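Local coordinates for protein sugar phosphate isomerase/epimerase (Parabacteroides distasonis, PDB 3L23) that probably works as a metal-dependent isomerase, holding a magnesium ion in a TIM barrel of the xylose isomerase-like family, at residues K45-G50 with S77-P82; D245-G250 with E277-G282; M169-V174 with Q197-M202. All blocks are in the same frame, centred on the assembly; numbering follows the deposited sequence. Where two conformers were deposited one is given.

Overall arrangement
Along the chain contact 1 comes first, contact 3 next and contact 2 last, all within one xylose isomerase-like TIM barrel. Contact 1 joins the parallel strands 45-52 and 74-79 of the barrel wall. The other two are made by the loops and helix that link barrel strands: contact 2 between the loops after strands 238-243 and 272-274, contact 3 between the chain after strand 162-165 and helix 198-205. The centres of contact 1 and contact 2 lie about 21 Å apart, of contact 1 and contact 3 about 23 Å, of contact 2 and contact 3 about 26 Å. No two touch; contact 1 reaches the magnesium's second shell through E47, and the others lie further out.

Contact 1: residues K45-G50 with S77-P82; sequences KLELAG and SSHVNP. With EDO (1,2-ethanediol), chain F.
Two neighbouring parallel strands of the TIM barrel meet here, E47 pairing with S77 and L48 with S78. L48 N donates to S77 O (2.8 Å), and H79 N to L48 O (3.0 Å). Further along, a water accepts from G50 N and donates to H79 O. An extended chain, CG anti to the backbone N (chi1 -178°), carries the E47 carboxylate out from the sheet face it shares with S77. There S77 OG donates to the anti lone pair of E47 OE2 at 2.8 Å, a short side chain reaching the acid without crowding it. E47 OE1 is held by Q18 and by H242, a magnesium ligand, while the imidazole of H79, 39° from the carboxylate plane, gives its NE2 to E214. On the other face S78 OG lies against L48 CB (3.6 Å) and hydrogen-bonds to H117 of helix 103-119, a serine being small enough to fit beside the leucine. Shortening E47 to an alanine would probably leave S77 OG without this acceptor and H242 freer to turn. Through E47 the strand pair reaches the second shell of the metal, where a carboxylate hydrogen-bonded to a ligand histidine can fix the orientation of that imidazole.

Contact 2: residues D245-G250 with E277-G282; sequences DRAVFG and EQMPDG
A247 and V248 meet M279 and P280 through purely apolar contacts, with no direct hydrogen bond between the two loops. The methyl CB of A247 sits 4.0 Å from CD of the P280 ring and 4.4 Å from the selenium of M279, a selenomethionine; a small side chain fits where it has two neighbours at once. V248 CG2 touches M279 CE at 3.8 Å, the two side chains crossing at a slant. The bends of M279 at chi2 (-67°) and chi3 (-81°) curl its chain so that the terminal methyl meets the valine. Beside this apolar patch a water donates to both R246 O (2.8 Å) and Q278 O (3.1 Å), joining two backbone acceptors that could not bond to each other.

These loops follow the adjacent parallel barrel strands 238-243 and 272-274, on the side of the barrel that carries the metal ligands H242 and E275. Each is shaped by bonds of its own. In the first, the carboxylate of D245 spans a turn: OD1 accepts from R246 N and OD2 from G250 N, both at 2.8 Å, and OD1 also takes S252. In the second, Q278 NE2 donates to M279 O at 3.1 Å, on a lone pair in the carbonyl plane. Further out, Q285 grips M279 N and E277 O from helix 285-298, and in one of its two conformers E277 forms a salt bridge with K244 through OE2.

Contact 3: residues M169-V174 with Q197-M202; sequences MEFNRV and QIYDLM
F171 and Y199 lie side by side and point the same way, their planes 43° apart and their ring centroids separated by 5.2 Å, an oblique aromatic pair. F171 CZ rests over one face of the tyrosine ring, displaced toward its rim, while CE1 reaches Y199 CB at 3.8 Å. The tyrosine comes alongside because its CG is anti to the backbone N (chi1 -161°). Q197 addresses F171 differently: NE2 stands at the phenyl edge, in the ring plane, and the amide is turned 67° from that ring.

The same glutamine packs against R173. Its CG lies over the centre of one guanidinium face, 3.7 Å above the plane, and the amide and guanidinium planes are only moderately tilted. Glutamine suits this place: its methylene CG can lie on the guanidinium while its amide reaches the phenyl edge, and both ends of that amide are used. NE2 donates to D200 OD2 (3.1 Å) and OE1 accepts from N225. R173 NH1 is turned to G195 O.

V174 uses its two branches on two residues of the helix. CG1 crosses I198 CG1 at about a right angle, and CG2 meets L201 CD1 tip to tip at 3.7 Å. Q197 stands at the N-cap position, but the first helical NH groups are met by backbone carbonyls across the contact: I198 N donates to N172 O (3.1 Å), and Y199 N to E170 O (2.7 Å).

R173 and Q197 form an antiparallel, non-hydrogen-bonded pair in the two-stranded sheet of 173-174 and 196-197. Helix 198-205 thus starts directly from that sheet, with V174 and L201 touching helix 136-155, and Y199 and M202 packing on barrel strand 211-216.

Contact 1: residues K45-G50 with S77-P82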
loop_
_atom_site.group_PDB
_atom_site.type_symbol
_atom_site.label_atom_id
_atom_site.label_comp_id
_atom_site.label_asym_id
_atom_site.label_seq_id
_atom_site.Cartn_x
_atom_site.Cartn_y
_atom_site.Cartn_z
ATOM N N LYS A 45 -2.181 -14.433 2.985
ATOM C CA LYS A 45 -1.865 -13.206 3.669
ATOM C C LYS A 45 -2.699 -12.043 3.126
ATOM O O LYS A 45 -2.879 -11.896 1.909
ATOM C CB LYS A 45 -0.356 -12.900 3.496
ATOM C CG LYS A 45 0.529 -13.910 4.206
ATOM C CD LYS A 45 1.945 -13.996 3.644
ATOM C CE LYS A 45 2.776 -12.753 3.934
ATOM N NZ LYS A 45 4.255 -12.959 3.568
ATOM N N LEU A 46 -3.207 -11.207 4.019
ATOM C CA LEU A 46 -4.064 -10.077 3.637
ATOM C C LEU A 46 -3.438 -8.741 3.981
ATOM O O LEU A 46 -2.800 -8.627 5.010
ATOM C CB LEU A 46 -5.380 -10.151 4.362
ATOM C CG LEU A 46 -6.221 -11.402 4.100
ATOM C CD1 LEU A 46 -7.512 -11.301 4.942
ATOM C CD2 LEU A 46 -6.515 -11.648 2.604
ATOM N N GLU A 47 -3.605 -7.772 3.087
ATOM C CA GLU A 47 -3.416 -6.378 3.408
ATOM C C GLU A 47 -4.802 -5.760 3.329
ATOM O O GLU A 47 -5.509 -5.893 2.296
ATOM C CB GLU A 47 -2.493 -5.715 2.432
ATOM C CG GLU A 47 -2.221 -4.228 2.768
ATOM C CD GLU A 47 -1.207 -3.685 1.798
ATOM O OE1 GLU A 47 -1.566 -3.555 0.599
ATOM O OE2 GLU A 47 -0.053 -3.429 2.225
ATOM N N LEU A 48 -5.203 -5.114 4.429
ATOM C CA LEU A 48 -6.530 -4.520 4.551
ATOM C C LEU A 48 -6.656 -3.204 3.773
ATOM O O LEU A 48 -5.656 -2.562 3.431
ATOM C CB LEU A 48 -6.841 -4.247 6.022
ATOM C CG LEU A 48 -6.672 -5.377 7.022
ATOM C CD1 LEU A 48 -6.968 -4.865 8.449
ATOM C CD2 LEU A 48 -7.570 -6.575 6.637
ATOM N N ALA A 49 -7.901 -2.854 3.478
ATOM C CA ALA A 49 -8.284 -1.531 3.045
ATOM C C ALA A 49 -9.577 -1.291 3.744
ATOM O O ALA A 49 -10.233 -2.245 4.200
ATOM C CB ALA A 49 -8.493 -1.467 1.555
ATOM N N GLY A 50 -9.960 -0.034 3.880
ATOM C CA GLY A 50 -11.285 0.255 4.435
ATOM C C GLY A 50 -11.394 0.230 5.951
ATOM O O GLY A 50 -12.513 0.193 6.491
ATOM N N SER A 77 -0.901 -6.596 6.889
ATOM C CA SER A 77 -0.735 -5.200 6.586
ATOM C C SER A 77 -2.079 -4.516 6.437
ATOM O O SER A 77 -3.126 -5.158 6.328
ATOM C CB SER A 77 0.092 -5.072 5.298
ATOM O OG SER A 77 0.363 -3.740 4.951
ATOM N N SER A 78 -2.047 -3.199 6.480
ATOM C CA SER A 78 -3.255 -2.387 6.328
ATOM C C SER A 78 -2.945 -1.024 5.716
ATOM O O SER A 78 -1.987 -0.379 6.121
ATOM C CB SER A 78 -3.947 -2.202 7.687
ATOM O OG SER A 78 -5.150 -1.446 7.625
ATOM N N HIS A 79 -3.811 -0.604 4.781
ATOM C CA HIS A 79 -3.790 0.690 4.126
ATOM C C HIS A 79 -4.741 1.629 4.795
ATOM O O HIS A 79 -5.924 1.378 4.861
ATOM C CB HIS A 79 -4.205 0.597 2.660
ATOM C CG HIS A 79 -3.087 0.268 1.752
ATOM N ND1 HIS A 79 -3.134 0.516 0.397
ATOM C CD2 HIS A 79 -1.877 -0.272 1.999
ATOM C CE1 HIS A 79 -1.994 0.136 -0.147
ATOM N NE2 HIS A 79 -1.216 -0.351 0.798
ATOM N N VAL A 80 -4.222 2.751 5.272
ATOM C CA VAL A 80 -5.040 3.715 5.943
ATOM C C VAL A 80 -4.611 5.124 5.534
ATOM O O VAL A 80 -3.446 5.357 5.230
ATOM C CB VAL A 80 -4.928 3.584 7.480
ATOM C CG1 VAL A 80 -5.425 2.191 7.941
ATOM C CG2 VAL A 80 -3.478 3.857 7.943
ATOM N N ASN A 81 -5.544 6.056 5.522
ATOM C CA ASN A 81 -5.219 7.440 5.203
ATOM C C ASN A 81 -5.729 8.392 6.288
ATOM O O ASN A 81 -6.897 8.271 6.678
ATOM C CB ASN A 81 -5.901 7.849 3.895
ATOM C CG ASN A 81 -5.242 7.285 2.678
ATOM O OD1 ASN A 81 -4.038 7.544 2.370
ATOM N ND2 ASN A 81 -6.019 6.479 1.967
ATOM N N PRO A 82 -4.890 9.324 6.779
ATOM C CA PRO A 82 -5.370 10.310 7.754
ATOM C C PRO A 82 -6.636 11.064 7.378
ATOM O O PRO A 82 -6.775 11.581 6.253
ATOM C CB PRO A 82 -4.192 11.293 7.869
ATOM C CG PRO A 82 -3.007 10.440 7.593
ATOM C CD PRO A 82 -3.433 9.459 6.564
HETATM C C1 EDO F . 3.419 -12.860 0.116
HETATM O O1 EDO F . 3.496 -11.788 1.080
HETATM C C2 EDO F . 4.752 -13.581 0.018
HETATM O O2 EDO F . 4.998 -14.186 1.275
HETATM O O HOH W 1 -8.112 2.065 3.032
#

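Contact 2: residues D245-G250 with E277-G282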
loop_
_atom_site.group_PDB
_atom_site.type_symbol
_atom_site.label_atom_id
_atom_site.label_comp_id
_atom_site.label_asym_id
_atom_site.label_seq_id
_atom_site.Cartn_x
_atom_site.Cartn_y
_atom_site.Cartn_z
ATOM N N ASP A 245 -0.660 -5.385 -12.411
ATOM C CA ASP A 245 -0.540 -5.196 -13.868
ATOM C C ASP A 245 -1.693 -4.240 -14.233
ATOM O O ASP A 245 -2.354 -3.703 -13.333
ATOM C CB ASP A 245 -0.636 -6.571 -14.580
ATOM C CG ASP A 245 0.022 -6.604 -15.958
ATOM O OD1 ASP A 245 0.072 -5.572 -16.684
ATOM O OD2 ASP A 245 0.434 -7.727 -16.371
ATOM N N ARG A 246 -1.929 -4.006 -15.517
ATOM C CA ARG A 246 -3.097 -3.241 -15.959
ATOM C C ARG A 246 -4.378 -3.914 -15.472
ATOM O O ARG A 246 -5.310 -3.247 -14.956
ATOM C CB ARG A 246 -3.085 -3.123 -17.466
ATOM C CG ARG A 246 -4.313 -2.524 -18.124
ATOM C CD ARG A 246 -4.743 -1.196 -17.580
ATOM N NE ARG A 246 -3.714 -0.158 -17.648
ATOM C CZ ARG A 246 -3.485 0.669 -18.667
ATOM N NH1 ARG A 246 -4.152 0.599 -19.806
ATOM N NH2 ARG A 246 -2.537 1.584 -18.525
ATOM N N ALA A 247 -4.413 -5.241 -15.637
ATOM C CA ALA A 247 -5.530 -6.076 -15.172
ATOM C C ALA A 247 -4.980 -7.440 -14.779
ATOM O O ALA A 247 -4.127 -7.501 -13.919
ATOM C CB ALA A 247 -6.621 -6.184 -16.237
ATOM N N VAL A 248 -5.436 -8.540 -15.380
ATOM C CA VAL A 248 -4.871 -9.827 -15.010
ATOM C C VAL A 248 -3.376 -9.888 -15.361
ATOM O O VAL A 248 -2.954 -9.486 -16.464
ATOM C CB VAL A 248 -5.643 -10.999 -15.672
ATOM C CG1 VAL A 248 -4.913 -12.301 -15.422
ATOM C CG2 VAL A 248 -7.087 -10.979 -15.130
ATOM N N PHE A 249 -2.586 -10.411 -14.414
ATOM C CA PHE A 249 -1.145 -10.511 -14.587
ATOM C C PHE A 249 -0.768 -11.173 -15.904
ATOM O O PHE A 249 -1.315 -12.231 -16.289
ATOM C CB PHE A 249 -0.481 -11.299 -13.476
ATOM C CG PHE A 249 -0.613 -10.724 -12.100
ATOM C CD1 PHE A 249 -1.028 -9.412 -11.852
ATOM C CD2 PHE A 249 -0.293 -11.508 -11.034
ATOM C CE1 PHE A 249 -1.111 -8.937 -10.570
ATOM C CE2 PHE A 249 -0.345 -11.043 -9.750
ATOM C CZ PHE A 249 -0.709 -9.761 -9.505
ATOM N N GLY A 250 0.171 -10.540 -16.611
ATOM C CA GLY A 250 0.699 -11.081 -17.843
ATOM C C GLY A 250 -0.083 -10.871 -19.112
ATOM O O GLY A 250 0.339 -11.303 -20.149
ATOM N N GLU A 277 -7.134 -3.671 -10.084
ATOM C CA GLU A 277 -8.130 -2.602 -10.119
ATOM C C GLU A 277 -9.370 -3.098 -10.867
ATOM O O GLU A 277 -9.448 -4.278 -11.223
ATOM C CB GLU A 277 -7.532 -1.234 -10.577
ATOM C CG GLU A 277 -7.064 -1.022 -11.967
ATOM C CD GLU A 277 -6.318 0.330 -12.028
ATOM O OE1 GLU A 277 -6.960 1.384 -11.810
ATOM O OE2 GLU A 277 -5.088 0.323 -12.214
ATOM N N GLN A 278 -10.379 -2.247 -11.021
ATOM C CA GLN A 278 -11.618 -2.628 -11.647
ATOM C C GLN A 278 -11.396 -3.312 -12.986
ATOM O O GLN A 278 -10.690 -2.800 -13.848
ATOM C CB GLN A 278 -12.467 -1.381 -11.851
ATOM C CG GLN A 278 -13.688 -1.591 -12.671
ATOM C CD GLN A 278 -14.649 -2.562 -12.064
ATOM O OE1 GLN A 278 -14.982 -2.452 -10.880
ATOM N NE2 GLN A 278 -15.153 -3.505 -12.883
HETATM N N MSE A 279 -11.966 -4.493 -13.141
HETATM C CA MSE A 279 -11.823 -5.214 -14.408
HETATM C C MSE A 279 -12.409 -4.389 -15.554
HETATM O O MSE A 279 -13.513 -3.852 -15.446
HETATM C CB MSE A 279 -12.453 -6.602 -14.303
HETATM C CG MSE A 279 -11.676 -7.579 -13.415
HETATM SE SE MSE A 279 -9.963 -8.100 -14.077
HETATM C CE MSE A 279 -10.575 -9.457 -15.331
ATOM N N PRO A 280 -11.655 -4.247 -16.654
ATOM C CA PRO A 280 -12.133 -3.454 -17.780
ATOM C C PRO A 280 -13.054 -4.179 -18.746
ATOM O O PRO A 280 -13.645 -3.533 -19.632
ATOM C CB PRO A 280 -10.830 -3.117 -18.523
ATOM C CG PRO A 280 -9.997 -4.306 -18.357
ATOM C CD PRO A 280 -10.317 -4.822 -16.918
ATOM N N ASP A 281 -13.201 -5.492 -18.582
ATOM C CA ASP A 281 -13.889 -6.345 -19.553
ATOM C C ASP A 281 -15.213 -6.999 -19.092
ATOM O O ASP A 281 -15.666 -7.985 -19.676
ATOM C CB ASP A 281 -12.901 -7.431 -20.021
ATOM C CG ASP A 281 -12.371 -8.288 -18.889
ATOM O OD1 ASP A 281 -12.809 -8.092 -17.738
ATOM O OD2 ASP A 281 -11.492 -9.148 -19.151
ATOM N N GLY A 282 -15.816 -6.466 -18.041
ATOM C CA GLY A 282 -17.115 -6.948 -17.576
ATOM C C GLY A 282 -17.074 -8.122 -16.598
ATOM O O GLY A 282 -18.124 -8.566 -16.115
HETATM O O HOH W 2 -4.933 -3.992 -12.027
HETATM O O HOH W 3 -8.032 -2.763 -15.375
#

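Contact 3: residues M169-V174 with Q197-M202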
loop_
_atom_site.group_PDB
_atom_site.type_symbol
_atom_site.label_atom_id
_atom_site.label_comp_id
_atom_site.label_asym_id
_atom_site.label_seq_id
_atom_site.Cartn_x
_atom_site.Cartn_y
_atom_site.Cartn_z
HETATM N N MSE A 169 1.852 9.757 -9.119
HETATM C CA MSE A 169 2.011 11.190 -8.884
HETATM C C MSE A 169 3.344 11.512 -8.227
HETATM O O MSE A 169 3.838 12.634 -8.346
HETATM C CB MSE A 169 0.893 11.779 -7.993
HETATM C CG MSE A 169 -0.543 11.678 -8.505
HETATM SE SE MSE A 169 -1.288 9.873 -8.027
HETATM C CE MSE A 169 -0.452 9.660 -6.343
ATOM N N GLU A 170 3.877 10.560 -7.479
ATOM C CA GLU A 170 5.169 10.735 -6.785
ATOM C C GLU A 170 6.311 10.890 -7.788
ATOM O O GLU A 170 7.410 11.308 -7.432
ATOM C CB GLU A 170 5.431 9.564 -5.838
ATOM C CG GLU A 170 4.478 9.429 -4.670
ATOM C CD GLU A 170 3.161 8.744 -4.956
ATOM O OE1 GLU A 170 2.835 8.424 -6.123
ATOM O OE2 GLU A 170 2.483 8.432 -3.955
ATOM N N PHE A 171 6.084 10.506 -9.040
ATOM C CA PHE A 171 7.127 10.688 -10.057
ATOM C C PHE A 171 6.998 11.979 -10.823
ATOM O O PHE A 171 7.818 12.269 -11.687
ATOM C CB PHE A 171 7.225 9.427 -10.924
ATOM C CG PHE A 171 7.549 8.242 -10.113
ATOM C CD1 PHE A 171 8.831 8.041 -9.642
ATOM C CD2 PHE A 171 6.542 7.374 -9.680
ATOM C CE1 PHE A 171 9.107 6.980 -8.804
ATOM C CE2 PHE A 171 6.815 6.324 -8.886
ATOM C CZ PHE A 171 8.091 6.117 -8.423
ATOM N N ASN A 172 5.976 12.780 -10.517
ATOM C CA ASN A 172 5.949 14.151 -10.993
ATOM C C ASN A 172 7.148 14.916 -10.393
ATOM O O ASN A 172 7.591 14.629 -9.298
ATOM C CB ASN A 172 4.687 14.882 -10.546
ATOM C CG ASN A 172 3.418 14.396 -11.228
ATOM O OD1 ASN A 172 3.433 13.840 -12.317
ATOM N ND2 ASN A 172 2.302 14.635 -10.569
ATOM N N ARG A 173 7.638 15.918 -11.105
ATOM C CA ARG A 173 8.810 16.621 -10.662
ATOM C C ARG A 173 8.385 17.955 -10.073
ATOM O O ARG A 173 7.438 18.572 -10.550
ATOM C CB ARG A 173 9.801 16.827 -11.827
ATOM C CG ARG A 173 10.395 15.517 -12.335
ATOM C CD ARG A 173 11.250 15.680 -13.611
ATOM N NE ARG A 173 11.766 14.373 -14.017
ATOM C CZ ARG A 173 12.880 13.810 -13.559
ATOM N NH1 ARG A 173 13.661 14.437 -12.694
ATOM N NH2 ARG A 173 13.212 12.597 -13.977
ATOM N N VAL A 174 9.055 18.380 -9.022
ATOM C CA VAL A 174 8.873 19.738 -8.548
ATOM C C VAL A 174 10.014 20.526 -9.160
ATOM O O VAL A 174 11.203 20.213 -8.966
ATOM C CB VAL A 174 8.806 19.829 -7.009
ATOM C CG1 VAL A 174 7.638 19.054 -6.537
ATOM C CG2 VAL A 174 10.057 19.322 -6.347
ATOM N N GLN A 197 12.090 14.429 -8.848
ATOM C CA GLN A 197 10.913 13.627 -8.639
ATOM C C GLN A 197 10.554 13.639 -7.155
ATOM O O GLN A 197 11.423 13.466 -6.289
ATOM C CB GLN A 197 11.125 12.189 -9.129
ATOM C CG GLN A 197 11.368 12.122 -10.651
ATOM C CD GLN A 197 11.481 10.719 -11.206
ATOM O OE1 GLN A 197 10.949 10.438 -12.288
ATOM N NE2 GLN A 197 12.147 9.815 -10.449
ATOM N N ILE A 198 9.268 13.802 -6.871
ATOM C CA ILE A 198 8.790 13.776 -5.475
ATOM C C ILE A 198 9.257 12.540 -4.735
ATOM O O ILE A 198 9.716 12.638 -3.607
ATOM C CB ILE A 198 7.230 13.964 -5.397
ATOM C CG1 ILE A 198 6.847 15.367 -5.831
ATOM C CG2 ILE A 198 6.699 13.701 -3.969
ATOM C CD1 ILE A 198 5.381 15.499 -6.231
ATOM N N TYR A 199 9.159 11.357 -5.345
ATOM C CA TYR A 199 9.562 10.124 -4.667
ATOM C C TYR A 199 11.035 10.149 -4.222
ATOM O O TYR A 199 11.388 9.628 -3.130
ATOM C CB TYR A 199 9.294 8.945 -5.600
ATOM C CG TYR A 199 9.208 7.576 -4.947
ATOM C CD1 TYR A 199 8.135 7.240 -4.112
ATOM C CD2 TYR A 199 10.193 6.615 -5.163
ATOM C CE1 TYR A 199 8.056 5.987 -3.527
ATOM C CE2 TYR A 199 10.102 5.364 -4.581
ATOM C CZ TYR A 199 9.059 5.059 -3.774
ATOM O OH TYR A 199 8.953 3.826 -3.165
ATOM N N ASP A 200 11.901 10.682 -5.081
ATOM C CA ASP A 200 13.328 10.845 -4.727
ATOM C C ASP A 200 13.522 11.757 -3.524
ATOM O O ASP A 200 14.369 11.480 -2.688
ATOM C CB ASP A 200 14.130 11.286 -5.932
ATOM C CG ASP A 200 14.101 10.247 -7.008
ATOM O OD1 ASP A 200 14.086 9.067 -6.628
ATOM O OD2 ASP A 200 14.073 10.567 -8.201
ATOM N N LEU A 201 12.724 12.815 -3.416
ATOM C CA LEU A 201 12.763 13.681 -2.257
ATOM C C LEU A 201 12.258 12.934 -1.018
ATOM O O LEU A 201 12.771 13.144 0.092
ATOM C CB LEU A 201 11.944 14.963 -2.484
ATOM C CG LEU A 201 12.371 15.868 -3.650
ATOM C CD1 LEU A 201 11.354 16.976 -3.859
ATOM C CD2 LEU A 201 13.800 16.389 -3.441
HETATM N N MSE A 202 11.263 12.056 -1.189
HETATM C CA MSE A 202 10.732 11.307 -0.049
HETATM C C MSE A 202 11.783 10.361 0.503
HETATM O O MSE A 202 11.957 10.258 1.720
HETATM C CB MSE A 202 9.458 10.538 -0.432
HETATM C CG MSE A 202 8.253 11.447 -0.624
HETATM SE SE MSE A 202 6.743 10.237 -1.057
HETATM C CE MSE A 202 5.354 11.575 -0.952
#